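Local coordinates for protein phosphoinositol-specific phospholipase C (Pseudomonas sp., PDB 5FYP) that probably cleaves phosphoinositides in a calcium-dependent reaction, as a bacterial phospholipase C built on a TIM-barrel-type fold, at residues R45-A57 with F112-S125. Numbering follows the deposited sequence.
Sequences RTLELDFWDQRDA and FPITLILDKKQGWS. With CA (calcium ion), chain I.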
loop_
_atom_site.group_PDB
_atom_site.type_symbol
_atom_site.label_atom_id
_atom_site.label_comp_id
_atom_site.label_asym_id
_atom_site.label_seq_id
_atom_site.Cartn_x
_atom_site.Cartn_y
_atom_site.Cartn_z
ATOM N N ARG A 45 8.218 -2.814 -7.296
ATOM C CA ARG A 45 7.451 -3.768 -6.508
ATOM C C ARG A 45 6.357 -3.105 -5.676
ATOM O O ARG A 45 5.726 -3.780 -4.883
ATOM C CB ARG A 45 8.347 -4.657 -5.635
ATOM C CG ARG A 45 9.268 -5.557 -6.432
ATOM C CD ARG A 45 8.602 -6.836 -6.872
ATOM N NE ARG A 45 9.448 -7.592 -7.831
ATOM C CZ ARG A 45 9.490 -7.345 -9.132
ATOM N NH1 ARG A 45 8.756 -6.390 -9.679
ATOM N NH2 ARG A 45 10.267 -8.068 -9.920
ATOM N N THR A 46 6.114 -1.819 -5.903
ATOM C CA THR A 46 5.050 -1.083 -5.186
ATOM C C THR A 46 4.236 -0.338 -6.204
ATOM O O THR A 46 4.765 0.523 -6.931
ATOM C CB THR A 46 5.650 -0.182 -4.102
ATOM O OG1 THR A 46 6.327 -0.999 -3.135
ATOM C CG2 THR A 46 4.552 0.584 -3.364
ATOM N N LEU A 47 2.939 -0.654 -6.235
ATOM C CA LEU A 47 1.976 -0.176 -7.254
ATOM C C LEU A 47 0.823 0.521 -6.586
ATOM O O LEU A 47 0.772 0.620 -5.360
ATOM C CB LEU A 47 1.441 -1.372 -8.097
ATOM C CG LEU A 47 2.405 -1.992 -9.136
ATOM C CD1 LEU A 47 3.741 -2.507 -8.713
ATOM C CD2 LEU A 47 1.636 -3.033 -9.906
ATOM N N GLU A 48 -0.095 1.077 -7.377
ATOM C CA GLU A 48 -1.201 1.883 -6.838
ATOM C C GLU A 48 -2.427 1.720 -7.721
ATOM O O GLU A 48 -2.319 1.731 -8.942
ATOM C CB GLU A 48 -0.826 3.361 -6.741
ATOM C CG GLU A 48 -1.911 4.249 -6.151
ATOM C CD GLU A 48 -1.452 5.652 -5.819
ATOM O OE1 GLU A 48 -0.381 6.061 -6.302
ATOM O OE2 GLU A 48 -2.198 6.351 -5.074
ATOM N N LEU A 49 -3.583 1.637 -7.069
ATOM C CA LEU A 49 -4.890 1.599 -7.698
ATOM C C LEU A 49 -5.796 2.596 -7.011
ATOM O O LEU A 49 -5.963 2.524 -5.798
ATOM C CB LEU A 49 -5.510 0.189 -7.604
ATOM C CG LEU A 49 -4.802 -0.871 -8.419
ATOM C CD1 LEU A 49 -5.103 -2.267 -7.939
ATOM C CD2 LEU A 49 -5.132 -0.712 -9.903
ATOM N N ASP A 50 -6.453 3.475 -7.789
ATOM C CA ASP A 50 -7.507 4.341 -7.261
ATOM C C ASP A 50 -8.841 3.662 -7.524
ATOM O O ASP A 50 -9.133 3.308 -8.685
ATOM C CB ASP A 50 -7.515 5.704 -7.964
ATOM C CG ASP A 50 -6.316 6.582 -7.630
ATOM O OD1 ASP A 50 -5.544 6.252 -6.732
ATOM O OD2 ASP A 50 -6.166 7.628 -8.312
ATOM N N PHE A 51 -9.663 3.495 -6.476
ATOM C CA PHE A 51 -10.877 2.702 -6.668
ATOM C C PHE A 51 -12.116 3.403 -6.157
ATOM O O PHE A 51 -12.132 4.046 -5.101
ATOM C CB PHE A 51 -10.707 1.276 -6.116
ATOM C CG PHE A 51 -10.684 1.153 -4.612
ATOM C CD1 PHE A 51 -9.540 1.391 -3.849
ATOM C CD2 PHE A 51 -11.816 0.704 -3.938
ATOM C CE1 PHE A 51 -9.535 1.211 -2.477
ATOM C CE2 PHE A 51 -11.807 0.500 -2.574
ATOM C CZ PHE A 51 -10.679 0.761 -1.841
ATOM N N TRP A 52 -13.160 3.258 -6.960
ATOM C CA TRP A 52 -14.447 3.967 -6.821
ATOM C C TRP A 52 -15.550 2.961 -6.641
ATOM O O TRP A 52 -15.565 1.885 -7.263
ATOM C CB TRP A 52 -14.707 4.802 -8.086
ATOM C CG TRP A 52 -13.707 5.901 -8.313
ATOM C CD1 TRP A 52 -12.451 5.790 -8.815
ATOM C CD2 TRP A 52 -13.879 7.281 -7.981
ATOM N NE1 TRP A 52 -11.835 7.014 -8.803
ATOM C CE2 TRP A 52 -12.689 7.947 -8.304
ATOM C CE3 TRP A 52 -14.928 8.013 -7.433
ATOM C CZ2 TRP A 52 -12.510 9.310 -8.080
ATOM C CZ3 TRP A 52 -14.753 9.365 -7.211
ATOM C CH2 TRP A 52 -13.550 9.997 -7.528
ATOM N N ASP A 53 -16.522 3.313 -5.807
ATOM C CA ASP A 53 -17.718 2.492 -5.654
ATOM C C ASP A 53 -18.650 2.592 -6.861
ATOM O O ASP A 53 -19.299 1.634 -7.260
ATOM C CB ASP A 53 -18.489 2.936 -4.407
ATOM C CG ASP A 53 -17.867 2.425 -3.124
ATOM O OD1 ASP A 53 -16.640 2.578 -2.936
ATOM O OD2 ASP A 53 -18.601 1.786 -2.330
ATOM N N GLN A 54 -18.759 3.806 -7.404
ATOM C CA GLN A 54 -19.761 4.127 -8.429
ATOM C C GLN A 54 -19.087 4.317 -9.799
ATOM O O GLN A 54 -17.891 4.571 -9.885
ATOM C CB GLN A 54 -20.506 5.415 -8.052
ATOM C CG GLN A 54 -21.129 5.475 -6.687
ATOM C CD GLN A 54 -22.290 4.560 -6.563
ATOM O OE1 GLN A 54 -22.881 4.131 -7.561
ATOM N NE2 GLN A 54 -22.593 4.196 -5.341
ATOM N N ARG A 55 -19.879 4.213 -10.860
ATOM C CA ARG A 55 -19.395 4.425 -12.237
ATOM C C ARG A 55 -19.060 5.879 -12.466
ATOM O O ARG A 55 -18.118 6.201 -13.191
ATOM C CB ARG A 55 -20.465 3.948 -13.227
ATOM C CG ARG A 55 -20.066 4.058 -14.699
ATOM C CD ARG A 55 -21.138 3.498 -15.627
ATOM N NE ARG A 55 -21.185 2.037 -15.509
ATOM C CZ ARG A 55 -20.273 1.152 -15.973
ATOM N NH1 ARG A 55 -19.170 1.539 -16.646
ATOM N NH2 ARG A 55 -20.470 -0.164 -15.769
ATOM N N ASP A 56 -19.834 6.754 -11.860
ATOM C CA ASP A 56 -19.515 8.163 -11.744
ATOM C C ASP A 56 -19.544 8.532 -10.270
ATOM O O ASP A 56 -19.193 7.710 -9.477
ATOM C CB ASP A 56 -20.397 9.032 -12.669
ATOM C CG ASP A 56 -21.888 8.928 -12.383
ATOM O OD1 ASP A 56 -22.279 8.416 -11.305
ATOM O OD2 ASP A 56 -22.651 9.349 -13.274
ATOM N N ALA A 57 -19.868 9.761 -9.910
ATOM C CA ALA A 57 -19.890 10.167 -8.516
ATOM C C ALA A 57 -21.110 9.693 -7.750
ATOM O O ALA A 57 -21.092 9.704 -6.526
ATOM C CB ALA A 57 -19.777 11.693 -8.424
ATOM N N PHE A 112 10.289 -10.597 -4.677
ATOM C CA PHE A 112 10.304 -9.606 -3.626
ATOM C C PHE A 112 8.860 -9.219 -3.310
ATOM O O PHE A 112 8.025 -9.151 -4.221
ATOM C CB PHE A 112 11.113 -8.400 -4.128
ATOM C CG PHE A 112 11.314 -7.334 -3.115
ATOM C CD1 PHE A 112 10.336 -6.376 -2.900
ATOM C CD2 PHE A 112 12.469 -7.275 -2.359
ATOM C CE1 PHE A 112 10.491 -5.416 -1.919
ATOM C CE2 PHE A 112 12.645 -6.298 -1.413
ATOM C CZ PHE A 112 11.653 -5.372 -1.186
ATOM N N PRO A 113 8.508 -8.995 -2.037
ATOM C CA PRO A 113 7.114 -8.724 -1.715
ATOM C C PRO A 113 6.554 -7.537 -2.486
ATOM O O PRO A 113 7.224 -6.502 -2.613
ATOM C CB PRO A 113 7.143 -8.454 -0.213
ATOM C CG PRO A 113 8.575 -8.092 0.079
ATOM C CD PRO A 113 9.354 -8.993 -0.843
ATOM N N ILE A 114 5.323 -7.700 -2.966
ATOM C CA ILE A 114 4.629 -6.635 -3.702
ATOM C C ILE A 114 3.736 -5.864 -2.741
ATOM O O ILE A 114 2.995 -6.482 -1.993
ATOM C CB ILE A 114 3.784 -7.215 -4.825
ATOM C CG1 ILE A 114 4.660 -7.908 -5.860
ATOM C CG2 ILE A 114 2.900 -6.149 -5.470
ATOM C CD1 ILE A 114 3.893 -8.840 -6.783
ATOM N N THR A 115 3.824 -4.550 -2.794
ATOM C CA THR A 115 2.964 -3.690 -1.999
ATOM C C THR A 115 2.012 -2.967 -2.950
ATOM O O THR A 115 2.446 -2.339 -3.918
ATOM C CB THR A 115 3.772 -2.692 -1.165
ATOM O OG1 THR A 115 4.640 -3.409 -0.290
ATOM C CG2 THR A 115 2.886 -1.817 -0.302
ATOM N N LEU A 116 0.718 -3.065 -2.678
ATOM C CA LEU A 116 -0.329 -2.413 -3.483
ATOM C C LEU A 116 -1.025 -1.361 -2.648
ATOM O O LEU A 116 -1.675 -1.674 -1.651
ATOM C CB LEU A 116 -1.370 -3.389 -3.973
ATOM C CG LEU A 116 -0.977 -4.533 -4.811
ATOM C CD1 LEU A 116 -2.219 -5.288 -5.292
ATOM C CD2 LEU A 116 -0.155 -4.084 -6.009
ATOM N N ILE A 117 -0.887 -0.118 -3.081
ATOM C CA ILE A 117 -1.565 1.010 -2.448
ATOM C C ILE A 117 -2.948 1.119 -3.077
ATOM O O ILE A 117 -3.099 1.336 -4.266
ATOM C CB ILE A 117 -0.773 2.323 -2.694
ATOM C CG1 ILE A 117 0.725 2.174 -2.272
ATOM C CG2 ILE A 117 -1.461 3.530 -2.061
ATOM C CD1 ILE A 117 0.979 1.792 -0.836
ATOM N N LEU A 118 -3.971 0.911 -2.248
ATOM C CA LEU A 118 -5.369 0.938 -2.649
ATOM C C LEU A 118 -5.942 2.258 -2.152
ATOM O O LEU A 118 -6.257 2.399 -0.968
ATOM C CB LEU A 118 -6.092 -0.285 -2.114
ATOM C CG LEU A 118 -5.441 -1.626 -2.491
ATOM C CD1 LEU A 118 -6.183 -2.765 -1.823
ATOM C CD2 LEU A 118 -5.359 -1.828 -3.979
ATOM N N ASP A 119 -6.029 3.221 -3.067
ATOM C CA ASP A 119 -6.405 4.588 -2.754
ATOM C C ASP A 119 -7.915 4.729 -3.000
ATOM O O ASP A 119 -8.394 4.805 -4.124
ATOM C CB ASP A 119 -5.596 5.550 -3.606
ATOM C CG ASP A 119 -5.713 7.000 -3.208
ATOM O OD1 ASP A 119 -6.322 7.272 -2.147
ATOM O OD2 ASP A 119 -5.163 7.863 -3.973
ATOM N N LYS A 120 -8.667 4.637 -1.895
ATOM C CA LYS A 120 -10.105 4.604 -1.928
ATOM C C LYS A 120 -10.651 6.016 -2.151
ATOM O O LYS A 120 -10.259 6.930 -1.461
ATOM C CB LYS A 120 -10.644 4.048 -0.611
ATOM C CG LYS A 120 -12.134 3.758 -0.666
ATOM C CD LYS A 120 -12.675 3.117 0.602
ATOM C CE LYS A 120 -13.935 2.335 0.436
ATOM N NZ LYS A 120 -14.940 2.889 -0.491
ATOM N N LYS A 121 -11.595 6.154 -3.087
ATOM C CA LYS A 121 -12.063 7.482 -3.517
ATOM C C LYS A 121 -13.453 7.875 -3.045
ATOM O O LYS A 121 -13.795 9.052 -3.114
ATOM C CB LYS A 121 -11.948 7.602 -5.035
ATOM C CG LYS A 121 -10.501 7.524 -5.519
ATOM C CD LYS A 121 -9.642 8.683 -5.057
ATOM C CE LYS A 121 -8.197 8.537 -5.469
ATOM N NZ LYS A 121 -7.361 9.660 -4.971
ATOM N N GLN A 122 -14.244 6.926 -2.541
ATOM C CA GLN A 122 -15.589 7.188 -2.006
ATOM C C GLN A 122 -15.681 6.524 -0.629
ATOM O O GLN A 122 -14.745 5.893 -0.154
ATOM C CB GLN A 122 -16.659 6.701 -2.979
ATOM C CG GLN A 122 -16.629 7.507 -4.267
ATOM C CD GLN A 122 -17.598 7.057 -5.309
ATOM O OE1 GLN A 122 -17.572 5.915 -5.746
ATOM N NE2 GLN A 122 -18.400 7.995 -5.788
ATOM N N GLY A 123 -16.823 6.700 0.032
ATOM C CA GLY A 123 -17.034 6.092 1.337
ATOM C C GLY A 123 -17.375 4.625 1.287
ATOM O O GLY A 123 -17.518 4.051 0.201
ATOM N N TRP A 124 -17.483 4.004 2.463
ATOM C CA TRP A 124 -17.913 2.617 2.552
ATOM C C TRP A 124 -19.430 2.553 2.336
ATOM O O TRP A 124 -20.158 3.460 2.748
ATOM C CB TRP A 124 -17.582 2.043 3.932
ATOM C CG TRP A 124 -16.124 1.961 4.149
ATOM C CD1 TRP A 124 -15.362 2.719 4.985
ATOM C CD2 TRP A 124 -15.226 1.045 3.531
ATOM N NE1 TRP A 124 -14.045 2.369 4.881
ATOM C CE2 TRP A 124 -13.938 1.346 3.978
ATOM C CE3 TRP A 124 -15.399 0.029 2.596
ATOM C CZ2 TRP A 124 -12.821 0.634 3.525
ATOM C CZ3 TRP A 124 -14.304 -0.669 2.165
ATOM C CH2 TRP A 124 -13.026 -0.371 2.618
ATOM N N SER A 125 -19.910 1.460 1.750
ATOM C CA SER A 125 -21.372 1.237 1.741
ATOM C C SER A 125 -21.832 0.546 3.000
ATOM O O SER A 125 -21.037 0.052 3.787
ATOM C CB SER A 125 -21.796 0.382 0.548
ATOM O OG SER A 125 -21.694 -1.022 0.775
HETATM CA CA CA I . -3.897 7.728 -6.042
HETATM O O HOH W 1 6.970 -3.865 -1.837
HETATM O O HOH W 2 -5.081 9.665 -6.880
HETATM O O HOH W 3 -14.311 3.881 -3.180
HETATM O O HOH W 4 -16.834 0.740 -0.556
HETATM O O HOH W 5 -2.605 9.655 -5.416
#
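Two parallel strands of the barrel-like phospholipase C fold, 46-52 and 114-120, carry three of the calcium ligands: Glu48 and Asp50 from one, Asp119 from the other. Seven backbone hydrogen bonds of 2.8 to 3.0 Å, from Thr115 N to Arg45 O through Lys121 N to Phe51 O, set Asp50 beside Asp119 in register; Glu48, Asp50 and Asp119 point to the same face of the sheet. Glu48 OE2 lies 2.4 Å from the calcium ion and Asp50 OD1 2.3 Å, while Asp119 OD2 completes the trio. The aspartates run side by side, carboxylate planes 80° apart; the shared ion probably makes the 3.2 Å approach of Asp50 OD1 to Asp119 OD2 tolerable. Glu48 reaches it with an extended chain, CG anti to the backbone N (chi1 -178°). Lys121 NZ forms a salt bridge to Asp119 OD2 from above the carboxylate plane, probably offsetting some negative charge. The Phe51 and Lys120 side chains point to the other face, Lys120 CA making a CH-pi contact 3.9 Å from the Phe51 ring centroid. Lys120 NZ forms a salt bridge to Asp53 OD1, its hydrogen bond weak, and donates to the carbonyls of Gln122 and Gly123; Arg131 pairs with Asp53 OD2. At the C-terminal end of the strands, Lys121 CB lies over the Trp52 ring face (CH-pi), 3.4 Å from the six-membered ring centroid, and Gln122 OE1 accepts Gln54 N at 2.9 Å and, weakly, Asp53 N. Asn27 and two waters complete the calcium ligands, one water also held by Asp50 OD2 and Lys121 NZ; Tyr29 hydrogen-bonds Asp50 OD2, and Arg260 pairs with Glu48 OE1. Strand 114-120 continues the sheet to strand 184-189, strand 46-52 is flanked by 67-68, and helix 94-107 packs on Leu49.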